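Long-range contacts in neutral ceramidase (Pseudomonas aeruginosa, PDB 2ZWS), which hydrolyses the N-acyl bond of ceramides to give sphingosine and a free fatty acid, and also catalyses the reverse synthesis, using one zinc ion per subunit: residues Q142-L153 with P180-A190; H107-F118 with P499-Q509. One frame throughout, in Å; residues are numbered along the deposited sequence.

Overall arrangement
Interaction 1 and interaction 2 lie on opposite sides of the centre of the chain, their own centres about 38 Å apart and their nearest atoms about 24 Å apart, so they do not touch. Interaction 1 pairs strands 142-152 and 181-189 within the large mixed sheet of the N-terminal ceramidase region. Interaction 2 joins the short, weakly bonded helical turn 109-112 and the loop after it to residues 499-509, a loop following helix 471-488 in the C-terminal region. Along the sequence, interaction 1 is nested inside the span that interaction 2 closes. The first pairs two antiparallel neighbours of one sheet, whereas the second ties distant parts of the chain together beside residues inferred to bind substrate.

Interaction 1. Residues Q142-L153 with P180-A190; sequences QPGRLFYGSGEL and PQMSVLSFVDA
Tyr-148 reaches along its strand toward Ser-183, on the face of an antiparallel pair that also carries Leu-146, Leu-185 and Phe-187. The two strands belong to the large mixed sheet of the N-terminal ceramidase region. CG of Tyr-148 stands anti to the backbone N (chi1 173°), which carries the ring from CB toward Ser-183: CD2 passes near Val-184 O, CE2 lies 3.8 Å from Ser-183 CB, and OH ends 3.2 Å from Ser-183 OG. A tyrosine suits this buried place because its ring stacks on His-435 while its hydroxyl stays beside a polar neighbour. Farther along the same face, Leu-146 CD1 rests 3.7 Å from Phe-187 CD2, the two side chains running side by side, and Phe-7 and Phe-45 pack against the Phe-187 ring.

On the other face Phe-147 CD2 touches Val-188 CG2 at 3.8 Å, and its CZ lies over one face of the Arg-145 guanidinium, which is salt-bridged to Glu-290. Gly-149 and Gly-151 add no side chains here, while Met-182 and Val-184 turn to helix 265-286; Met-182 CE also meets Leu-153 CD2. Paired backbone bonds join the strands, among them Val-188 N to Arg-145 O at 2.8 Å, and Leu-153 N to Pro-180 O continues the series. At the far end a water accepts from Gln-142 NE2 and donates to Asp-189 OD2, while OD1 of the same carboxylate accepts hydrogen bonds from the backbone N of Asn-191 and Glu-193. Backbone bonds thus set the register, and apolar groups pack on both faces around the hydroxyls of Tyr-148, Ser-183 and Ser-186.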
loop_
_atom_site.group_PDB
_atom_site.type_symbol
_atom_site.label_atom_id
_atom_site.label_comp_id
_atom_site.label_asym_id
_atom_site.label_seq_id
_atom_site.Cartn_x
_atom_site.Cartn_y
_atom_site.Cartn_z
ATOM N N GLN A 142 9.047 -18.414 -15.205
ATOM C CA GLN A 142 9.173 -19.881 -15.112
ATOM C C GLN A 142 7.820 -20.529 -15.414
ATOM O O GLN A 142 6.783 -19.958 -15.134
ATOM C CB GLN A 142 9.622 -20.283 -13.693
ATOM C CG GLN A 142 8.684 -19.777 -12.588
ATOM C CD GLN A 142 9.184 -20.091 -11.196
ATOM O OE1 GLN A 142 9.355 -19.201 -10.362
ATOM N NE2 GLN A 142 9.424 -21.356 -10.940
ATOM N N PRO A 143 7.820 -21.746 -15.972
ATOM C CA PRO A 143 6.556 -22.440 -16.200
ATOM C C PRO A 143 5.870 -22.853 -14.906
ATOM O O PRO A 143 6.529 -23.220 -13.941
ATOM C CB PRO A 143 6.971 -23.700 -16.973
ATOM C CG PRO A 143 8.395 -23.851 -16.736
ATOM C CD PRO A 143 8.985 -22.525 -16.421
ATOM N N GLY A 144 4.546 -22.829 -14.894
ATOM C CA GLY A 144 3.836 -23.208 -13.694
ATOM C C GLY A 144 2.344 -23.281 -13.878
ATOM O O GLY A 144 1.801 -23.149 -15.006
ATOM N N ARG A 145 1.705 -23.547 -12.752
ATOM C CA ARG A 145 0.262 -23.665 -12.649
ATOM C C ARG A 145 -0.241 -22.611 -11.673
ATOM O O ARG A 145 0.483 -22.173 -10.754
ATOM C CB ARG A 145 -0.101 -25.034 -12.100
ATOM C CG ARG A 145 0.396 -26.151 -13.019
ATOM C CD ARG A 145 0.228 -27.531 -12.417
ATOM N NE ARG A 145 -1.150 -28.012 -12.418
ATOM C CZ ARG A 145 -1.506 -29.253 -12.057
ATOM N NH1 ARG A 145 -2.774 -29.631 -12.113
ATOM N NH2 ARG A 145 -0.579 -30.122 -11.635
ATOM N N LEU A 146 -1.478 -22.217 -11.889
ATOM C CA LEU A 146 -2.167 -21.249 -11.031
ATOM C C LEU A 146 -3.364 -21.920 -10.373
ATOM O O LEU A 146 -4.154 -22.612 -11.034
ATOM C CB LEU A 146 -2.628 -20.045 -11.855
ATOM C CG LEU A 146 -1.680 -18.834 -12.051
ATOM C CD1 LEU A 146 -0.239 -19.176 -12.267
ATOM C CD2 LEU A 146 -2.160 -17.931 -13.181
ATOM N N PHE A 147 -3.488 -21.722 -9.074
ATOM C CA PHE A 147 -4.686 -22.164 -8.366
ATOM C C PHE A 147 -5.403 -21.027 -7.670
ATOM O O PHE A 147 -4.770 -20.053 -7.240
ATOM C CB PHE A 147 -4.360 -23.272 -7.358
ATOM C CG PHE A 147 -3.898 -24.534 -8.000
ATOM C CD1 PHE A 147 -4.781 -25.587 -8.158
ATOM C CD2 PHE A 147 -2.605 -24.657 -8.485
ATOM C CE1 PHE A 147 -4.353 -26.779 -8.781
ATOM C CE2 PHE A 147 -2.178 -25.849 -9.132
ATOM C CZ PHE A 147 -3.070 -26.887 -9.279
ATOM N N TYR A 148 -6.708 -21.179 -7.559
ATOM C CA TYR A 148 -7.560 -20.203 -6.871
ATOM C C TYR A 148 -8.304 -20.890 -5.715
ATOM O O TYR A 148 -8.752 -22.035 -5.849
ATOM C CB TYR A 148 -8.577 -19.611 -7.853
ATOM C CG TYR A 148 -9.588 -18.731 -7.167
ATOM C CD1 TYR A 148 -10.748 -19.284 -6.650
ATOM C CD2 TYR A 148 -9.370 -17.361 -7.006
ATOM C CE1 TYR A 148 -11.664 -18.507 -5.995
ATOM C CE2 TYR A 148 -10.312 -16.566 -6.361
ATOM C CZ TYR A 148 -11.438 -17.158 -5.869
ATOM O OH TYR A 148 -12.381 -16.400 -5.213
ATOM N N GLY A 149 -8.461 -20.191 -4.595
ATOM C CA GLY A 149 -9.346 -20.674 -3.537
ATOM C C GLY A 149 -9.887 -19.508 -2.752
ATOM O O GLY A 149 -9.367 -18.399 -2.851
ATOM N N SER A 150 -10.919 -19.779 -1.960
ATOM C CA SER A 150 -11.477 -18.772 -1.081
ATOM C C SER A 150 -11.921 -19.397 0.241
ATOM O O SER A 150 -12.072 -20.638 0.347
ATOM C CB SER A 150 -12.620 -18.042 -1.778
ATOM O OG SER A 150 -13.758 -18.875 -1.904
ATOM N N GLY A 151 -12.070 -18.541 1.251
ATOM C CA GLY A 151 -12.540 -18.977 2.566
ATOM C C GLY A 151 -12.980 -17.796 3.389
ATOM O O GLY A 151 -12.771 -16.650 3.001
ATOM N N GLU A 152 -13.565 -18.094 4.542
ATOM C CA GLU A 152 -14.134 -17.049 5.366
ATOM C C GLU A 152 -13.237 -16.789 6.562
ATOM O O GLU A 152 -12.925 -17.694 7.348
ATOM C CB GLU A 152 -15.564 -17.402 5.813
ATOM C CG GLU A 152 -16.574 -17.452 4.665
ATOM C CD GLU A 152 -18.015 -17.160 5.094
ATOM O OE1 GLU A 152 -18.300 -17.183 6.308
ATOM O OE2 GLU A 152 -18.868 -16.922 4.209
ATOM N N LEU A 153 -12.823 -15.528 6.691
ATOM C CA LEU A 153 -11.963 -15.104 7.811
ATOM C C LEU A 153 -12.821 -14.245 8.753
ATOM O O LEU A 153 -13.224 -13.143 8.382
ATOM C CB LEU A 153 -10.731 -14.331 7.269
ATOM C CG LEU A 153 -9.810 -13.656 8.291
ATOM C CD1 LEU A 153 -9.348 -14.672 9.363
ATOM C CD2 LEU A 153 -8.604 -13.013 7.574
ATOM N N PRO A 180 -16.205 -11.326 4.935
ATOM C CA PRO A 180 -15.258 -12.262 5.510
ATOM C C PRO A 180 -14.458 -12.976 4.423
ATOM O O PRO A 180 -13.573 -13.760 4.721
ATOM C CB PRO A 180 -16.171 -13.247 6.235
ATOM C CG PRO A 180 -17.340 -13.321 5.349
ATOM C CD PRO A 180 -17.546 -11.919 4.797
ATOM N N GLN A 181 -14.758 -12.693 3.157
ATOM C CA GLN A 181 -14.130 -13.488 2.101
ATOM C C GLN A 181 -12.676 -13.122 1.862
ATOM O O GLN A 181 -12.365 -11.970 1.537
ATOM C CB GLN A 181 -14.898 -13.398 0.782
ATOM C CG GLN A 181 -14.300 -14.351 -0.274
ATOM C CD GLN A 181 -15.218 -14.526 -1.469
ATOM O OE1 GLN A 181 -15.968 -15.513 -1.566
ATOM N NE2 GLN A 181 -15.192 -13.568 -2.360
ATOM N N MET A 182 -11.805 -14.117 2.021
ATOM C CA MET A 182 -10.455 -14.029 1.504
ATOM C C MET A 182 -10.317 -14.930 0.266
ATOM O O MET A 182 -10.732 -16.099 0.285
ATOM C CB MET A 182 -9.436 -14.459 2.560
ATOM C CG MET A 182 -7.997 -14.463 2.016
ATOM S SD MET A 182 -6.774 -14.912 3.245
ATOM C CE MET A 182 -6.724 -13.399 4.246
ATOM N N SER A 183 -9.722 -14.396 -0.798
ATOM C CA SER A 183 -9.420 -15.156 -2.012
ATOM C C SER A 183 -7.907 -15.253 -2.123
ATOM O O SER A 183 -7.186 -14.319 -1.757
ATOM C CB SER A 183 -9.948 -14.402 -3.250
ATOM O OG SER A 183 -11.358 -14.194 -3.162
ATOM N N VAL A 184 -7.414 -16.383 -2.632
ATOM C CA VAL A 184 -5.974 -16.557 -2.837
ATOM C C VAL A 184 -5.705 -17.087 -4.230
ATOM O O VAL A 184 -6.295 -18.094 -4.636
ATOM C CB VAL A 184 -5.323 -17.495 -1.765
ATOM C CG1 VAL A 184 -3.793 -17.635 -2.000
ATOM C CG2 VAL A 184 -5.620 -17.003 -0.355
ATOM N N LEU A 185 -4.830 -16.379 -4.957
ATOM C CA LEU A 185 -4.240 -16.894 -6.204
ATOM C C LEU A 185 -2.836 -17.419 -5.879
ATOM O O LEU A 185 -1.955 -16.655 -5.458
ATOM C CB LEU A 185 -4.163 -15.805 -7.288
ATOM C CG LEU A 185 -3.619 -16.215 -8.675
ATOM C CD1 LEU A 185 -4.448 -17.301 -9.332
ATOM C CD2 LEU A 185 -3.575 -15.015 -9.598
ATOM N N SER A 186 -2.652 -18.736 -6.049
ATOM C CA SER A 186 -1.358 -19.310 -5.760
ATOM C C SER A 186 -0.625 -19.665 -7.028
ATOM O O SER A 186 -1.233 -20.023 -8.051
ATOM C CB SER A 186 -1.478 -20.505 -4.819
ATOM O OG SER A 186 -2.444 -21.423 -5.296
ATOM N N PHE A 187 0.699 -19.520 -6.937
ATOM C CA PHE A 187 1.598 -19.734 -8.049
ATOM C C PHE A 187 2.445 -20.960 -7.754
ATOM O O PHE A 187 3.302 -20.937 -6.858
ATOM C CB PHE A 187 2.471 -18.506 -8.257
ATOM C CG PHE A 187 1.700 -17.279 -8.619
ATOM C CD1 PHE A 187 1.030 -16.540 -7.638
ATOM C CD2 PHE A 187 1.597 -16.880 -9.946
ATOM C CE1 PHE A 187 0.291 -15.391 -7.974
ATOM C CE2 PHE A 187 0.886 -15.716 -10.296
ATOM C CZ PHE A 187 0.213 -14.987 -9.309
ATOM N N VAL A 188 2.196 -22.019 -8.518
ATOM C CA VAL A 188 2.808 -23.331 -8.230
ATOM C C VAL A 188 3.813 -23.634 -9.339
ATOM O O VAL A 188 3.472 -23.585 -10.529
ATOM C CB VAL A 188 1.719 -24.432 -8.093
ATOM C CG1 VAL A 188 2.333 -25.845 -7.991
ATOM C CG2 VAL A 188 0.799 -24.154 -6.889
ATOM N N ASP A 189 5.059 -23.916 -8.961
ATOM C CA ASP A 189 6.112 -24.129 -9.940
ATOM C C ASP A 189 6.107 -25.555 -10.536
ATOM O O ASP A 189 5.293 -26.407 -10.152
ATOM C CB ASP A 189 7.473 -23.735 -9.354
ATOM C CG ASP A 189 7.951 -24.674 -8.259
ATOM O OD1 ASP A 189 7.427 -25.818 -8.126
ATOM O OD2 ASP A 189 8.896 -24.263 -7.539
ATOM N N ALA A 190 7.039 -25.804 -11.455
ATOM C CA ALA A 190 7.153 -27.084 -12.150
ATOM C C ALA A 190 7.462 -28.263 -11.222
ATOM O O ALA A 190 7.405 -29.418 -11.659
ATOM C CB ALA A 190 8.211 -26.965 -13.219
HETATM O O HOH W 1 8.700 -23.655 -12.492
HETATM O O HOH W 2 10.285 -22.198 -8.341
HETATM O O HOH W 3 -15.543 -17.889 0.777
#

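Interaction 2. Residues H107-F118 with P499-Q509; sequences HYAMYNLSVLGF and PDLSCCQMNFQ. With GOL (glycerol), chain J.
Gln-505 lies across the His-107 ring, beside a short helical turn that closes in a Schellman motif with Leu-116, at positive phi, as its C-prime residue. The two side chains cross at about a right angle, yet the amide and imidazole planes are only 25° apart, and Gln-505 CG sits over the ring face, 4.1 Å from its centroid, in a CH-pi contact. A bend at chi2 (-60°) folds the glutamine back, and NE2 then donates to His-107 O at 3.0 Å, in the carbonyl plane and on a lone pair, as well as to Leu-501 O. Glutamine suits the place because its methylenes cover rings while the two N-H groups of NE2 reach two backbone carbonyls. Phe-118 receives the same CG over a face, but its ring stands 79° from the amide. Leu-501 CD1 meets the face of Tyr-108, 4.2 Å from the centroid, again with the side chains crossing at about a right angle; Tyr-108 also touches Gln-68, a residue inferred to bind substrate.

Farther on, Gly-117 and Asn-507 form a single backbone bridge, in which Phe-508 N donates to Leu-116 O and Phe-118 N to Met-506 O at 2.9 Å. Glycine suits the bridge: at its backbone angles a CB would press on Leu-116 O, and it would also strike Met-506 O. Two Asx turns, at Asp-500 and Asn-507, shape the loop, and a disulfide joins Cys-503 to Cys-504. A glycerol, probably from the crystallisation liquor, spans the segments: O2 donates to Cys-504 O, O1 accepts from Met-506 N, and O3 donates to His-107 O, which thus accepts from both glycerol and Gln-505 NE2.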
loop_
_atom_site.group_PDB
_atom_site.type_symbol
_atom_site.label_atom_id
_atom_site.label_comp_id
_atom_site.label_asym_id
_atom_site.label_seq_id
_atom_site.Cartn_x
_atom_site.Cartn_y
_atom_site.Cartn_z
ATOM N N HIS A 107 -0.115 13.943 -7.030
ATOM C CA HIS A 107 -0.065 15.274 -7.629
ATOM C C HIS A 107 -1.316 16.113 -7.344
ATOM O O HIS A 107 -1.376 17.271 -7.747
ATOM C CB HIS A 107 0.175 15.192 -9.136
ATOM C CG HIS A 107 1.614 14.910 -9.491
ATOM N ND1 HIS A 107 2.046 14.692 -10.782
ATOM C CD2 HIS A 107 2.710 14.805 -8.706
ATOM C CE1 HIS A 107 3.348 14.453 -10.773
ATOM N NE2 HIS A 107 3.783 14.540 -9.527
ATOM N N TYR A 108 -2.276 15.525 -6.625
ATOM C CA TYR A 108 -3.511 16.211 -6.208
ATOM C C TYR A 108 -3.400 16.759 -4.810
ATOM O O TYR A 108 -3.027 16.050 -3.861
ATOM C CB TYR A 108 -4.738 15.327 -6.375
ATOM C CG TYR A 108 -5.094 15.242 -7.816
ATOM C CD1 TYR A 108 -5.771 16.296 -8.455
ATOM C CD2 TYR A 108 -4.716 14.133 -8.582
ATOM C CE1 TYR A 108 -6.041 16.238 -9.787
ATOM C CE2 TYR A 108 -4.992 14.088 -9.938
ATOM C CZ TYR A 108 -5.670 15.131 -10.531
ATOM O OH TYR A 108 -5.956 15.139 -11.871
ATOM N N ALA A 109 -3.733 18.047 -4.684
ATOM C CA ALA A 109 -3.417 18.757 -3.451
ATOM C C ALA A 109 -4.044 18.133 -2.205
ATOM O O ALA A 109 -3.411 18.112 -1.167
ATOM C CB ALA A 109 -3.782 20.250 -3.550
ATOM N N MET A 110 -5.286 17.650 -2.304
ATOM C CA MET A 110 -6.004 17.077 -1.165
ATOM C C MET A 110 -5.165 16.022 -0.432
ATOM O O MET A 110 -5.115 15.967 0.799
ATOM C CB MET A 110 -7.326 16.454 -1.641
ATOM C CG MET A 110 -8.270 16.009 -0.523
ATOM S SD MET A 110 -8.748 17.361 0.582
ATOM C CE MET A 110 -9.174 18.655 -0.545
ATOM N N TYR A 111 -4.494 15.185 -1.221
ATOM C CA TYR A 111 -3.814 14.035 -0.646
ATOM C C TYR A 111 -2.415 14.370 -0.129
ATOM O O TYR A 111 -1.826 13.559 0.598
ATOM C CB TYR A 111 -3.832 12.873 -1.648
ATOM C CG TYR A 111 -5.251 12.576 -2.110
ATOM C CD1 TYR A 111 -6.248 12.339 -1.184
ATOM C CD2 TYR A 111 -5.580 12.507 -3.469
ATOM C CE1 TYR A 111 -7.577 12.110 -1.582
ATOM C CE2 TYR A 111 -6.887 12.249 -3.888
ATOM C CZ TYR A 111 -7.877 12.050 -2.930
ATOM O OH TYR A 111 -9.138 11.802 -3.372
ATOM N N ASN A 112 -1.926 15.567 -0.481
ATOM C CA ASN A 112 -0.638 16.058 0.009
ATOM C C ASN A 112 -0.767 17.096 1.152
ATOM O O ASN A 112 0.243 17.534 1.705
ATOM C CB ASN A 112 0.193 16.704 -1.112
ATOM C CG ASN A 112 0.624 15.742 -2.228
ATOM O OD1 ASN A 112 0.863 16.191 -3.368
ATOM N ND2 ASN A 112 0.777 14.475 -1.924
ATOM N N LEU A 113 -1.996 17.457 1.525
ATOM C CA LEU A 113 -2.221 18.573 2.451
ATOM C C LEU A 113 -1.422 18.492 3.748
ATOM O O LEU A 113 -0.704 19.442 4.100
ATOM C CB LEU A 113 -3.710 18.668 2.779
ATOM C CG LEU A 113 -4.598 19.414 1.802
ATOM C CD1 LEU A 113 -6.073 19.316 2.243
ATOM C CD2 LEU A 113 -4.162 20.882 1.668
ATOM N N SER A 114 -1.546 17.371 4.465
ATOM C CA SER A 114 -0.883 17.251 5.785
ATOM C C SER A 114 0.647 17.106 5.669
ATOM O O SER A 114 1.381 17.265 6.652
ATOM C CB SER A 114 -1.436 16.059 6.553
ATOM O OG SER A 114 -1.120 14.877 5.841
ATOM N N VAL A 115 1.110 16.757 4.467
ATOM C CA VAL A 115 2.538 16.545 4.181
ATOM C C VAL A 115 3.210 17.869 3.768
ATOM O O VAL A 115 4.457 17.931 3.622
ATOM C CB VAL A 115 2.715 15.504 3.042
ATOM C CG1 VAL A 115 4.147 14.995 2.998
ATOM C CG2 VAL A 115 1.736 14.295 3.203
ATOM N N LEU A 116 2.378 18.908 3.574
ATOM C CA LEU A 116 2.807 20.254 3.144
ATOM C C LEU A 116 3.226 20.284 1.668
ATOM O O LEU A 116 3.951 21.194 1.247
ATOM C CB LEU A 116 3.963 20.782 4.002
ATOM C CG LEU A 116 3.804 20.790 5.521
ATOM C CD1 LEU A 116 5.081 21.248 6.202
ATOM C CD2 LEU A 116 2.614 21.693 5.906
ATOM N N GLY A 117 2.760 19.306 0.888
ATOM C CA GLY A 117 2.961 19.311 -0.556
ATOM C C GLY A 117 3.666 18.055 -1.070
ATOM O O GLY A 117 3.734 17.026 -0.391
ATOM N N PHE A 118 4.222 18.182 -2.274
ATOM C CA PHE A 118 4.820 17.084 -3.012
ATOM C C PHE A 118 6.247 16.811 -2.536
ATOM O O PHE A 118 7.059 17.741 -2.432
ATOM C CB PHE A 118 4.856 17.495 -4.479
ATOM C CG PHE A 118 5.417 16.459 -5.380
ATOM C CD1 PHE A 118 6.617 16.681 -6.066
ATOM C CD2 PHE A 118 4.742 15.262 -5.541
ATOM C CE1 PHE A 118 7.128 15.711 -6.907
ATOM C CE2 PHE A 118 5.234 14.294 -6.375
ATOM C CZ PHE A 118 6.435 14.503 -7.059
ATOM N N PRO A 499 -4.969 14.217 -16.732
ATOM C CA PRO A 499 -4.222 15.482 -16.630
ATOM C C PRO A 499 -2.816 15.285 -16.060
ATOM O O PRO A 499 -2.634 14.538 -15.108
ATOM C CB PRO A 499 -5.080 16.328 -15.685
ATOM C CG PRO A 499 -6.448 15.761 -15.789
ATOM C CD PRO A 499 -6.236 14.265 -15.981
ATOM N N ASP A 500 -1.826 15.937 -16.658
ATOM C CA ASP A 500 -0.456 15.891 -16.160
ATOM C C ASP A 500 -0.215 17.141 -15.318
ATOM O O ASP A 500 -0.189 18.278 -15.827
ATOM C CB ASP A 500 0.524 15.789 -17.338
ATOM C CG ASP A 500 1.988 15.648 -16.914
ATOM O OD1 ASP A 500 2.313 15.727 -15.711
ATOM O OD2 ASP A 500 2.836 15.463 -17.817
ATOM N N LEU A 501 -0.071 16.930 -14.019
ATOM C CA LEU A 501 0.082 18.036 -13.071
ATOM C C LEU A 501 1.527 18.135 -12.594
ATOM O O LEU A 501 1.848 18.856 -11.642
ATOM C CB LEU A 501 -0.869 17.871 -11.895
ATOM C CG LEU A 501 -2.384 17.938 -12.156
ATOM C CD1 LEU A 501 -3.137 18.271 -10.837
ATOM C CD2 LEU A 501 -2.791 18.871 -13.267
ATOM N N SER A 502 2.412 17.421 -13.286
ATOM C CA SER A 502 3.805 17.327 -12.872
ATOM C C SER A 502 4.565 18.672 -12.859
ATOM O O SER A 502 5.489 18.825 -12.070
ATOM C CB SER A 502 4.562 16.292 -13.712
ATOM O OG SER A 502 4.652 16.718 -15.063
ATOM N N CYS A 503 4.156 19.604 -13.731
ATOM C CA CYS A 503 4.822 20.921 -13.842
ATOM C C CYS A 503 4.779 21.745 -12.574
ATOM O O CYS A 503 5.686 22.549 -12.303
ATOM C CB CYS A 503 4.189 21.781 -14.950
ATOM S SG CYS A 503 2.474 22.354 -14.616
ATOM N N CYS A 504 3.707 21.574 -11.814
ATOM C CA CYS A 504 3.223 22.665 -10.991
ATOM C C CYS A 504 2.892 22.235 -9.565
ATOM O O CYS A 504 1.930 22.716 -8.950
ATOM C CB CYS A 504 2.059 23.353 -11.706
ATOM S SG CYS A 504 2.531 23.975 -13.336
ATOM N N GLN A 505 3.747 21.360 -9.051
ATOM C CA GLN A 505 3.658 20.854 -7.679
ATOM C C GLN A 505 4.284 21.829 -6.692
ATOM O O GLN A 505 5.383 22.354 -6.922
ATOM C CB GLN A 505 4.366 19.507 -7.588
ATOM C CG GLN A 505 3.626 18.428 -8.388
ATOM C CD GLN A 505 2.202 18.227 -7.881
ATOM O OE1 GLN A 505 2.002 17.901 -6.709
ATOM N NE2 GLN A 505 1.218 18.439 -8.741
ATOM N N MET A 506 3.579 22.090 -5.609
ATOM C CA MET A 506 4.103 22.937 -4.531
ATOM C C MET A 506 4.630 22.097 -3.368
ATOM O O MET A 506 4.201 20.945 -3.145
ATOM C CB MET A 506 3.011 23.877 -4.000
ATOM C CG MET A 506 2.428 24.823 -5.055
ATOM S SD MET A 506 1.354 26.062 -4.320
ATOM C CE MET A 506 0.047 25.111 -3.632
ATOM N N ASN A 507 5.568 22.674 -2.618
ATOM C CA ASN A 507 6.082 22.049 -1.421
ATOM C C ASN A 507 6.538 23.049 -0.401
ATOM O O ASN A 507 7.286 23.972 -0.757
ATOM C CB ASN A 507 7.286 21.178 -1.753
ATOM C CG ASN A 507 8.008 20.723 -0.506
ATOM O OD1 ASN A 507 7.400 20.116 0.361
ATOM N ND2 ASN A 507 9.310 21.045 -0.391
ATOM N N PHE A 508 6.120 22.838 0.855
ATOM C CA PHE A 508 6.529 23.700 1.973
ATOM C C PHE A 508 7.289 22.958 3.070
ATOM O O PHE A 508 7.645 23.530 4.092
ATOM C CB PHE A 508 5.329 24.511 2.491
ATOM C CG PHE A 508 4.866 25.524 1.514
ATOM C CD1 PHE A 508 3.921 25.196 0.538
ATOM C CD2 PHE A 508 5.389 26.811 1.539
ATOM C CE1 PHE A 508 3.507 26.129 -0.394
ATOM C CE2 PHE A 508 4.973 27.749 0.608
ATOM C CZ PHE A 508 4.017 27.407 -0.353
ATOM N N GLN A 509 7.632 21.694 2.802
ATOM C CA GLN A 509 8.473 20.940 3.715
ATOM C C GLN A 509 9.938 21.234 3.437
ATOM O O GLN A 509 10.425 21.001 2.326
ATOM C CB GLN A 509 8.207 19.436 3.564
ATOM C CG GLN A 509 9.158 18.555 4.350
ATOM C CD GLN A 509 9.075 18.767 5.853
ATOM O OE1 GLN A 509 8.035 18.515 6.479
ATOM N NE2 GLN A 509 10.182 19.191 6.448
HETATM C C1 GOL J . -0.179 22.084 -5.633
HETATM O O1 GOL J . 0.865 21.221 -5.255
HETATM C C2 GOL J . -0.363 21.945 -7.137
HETATM O O2 GOL J . -0.504 23.211 -7.755
HETATM C C3 GOL J . -1.533 20.999 -7.412
HETATM O O3 GOL J . -1.489 19.883 -6.524
HETATM O O HOH W 4 0.215 14.249 -12.830
HETATM O O HOH W 5 -3.909 13.649 -12.989
HETATM O O HOH W 6 5.987 16.889 5.666
#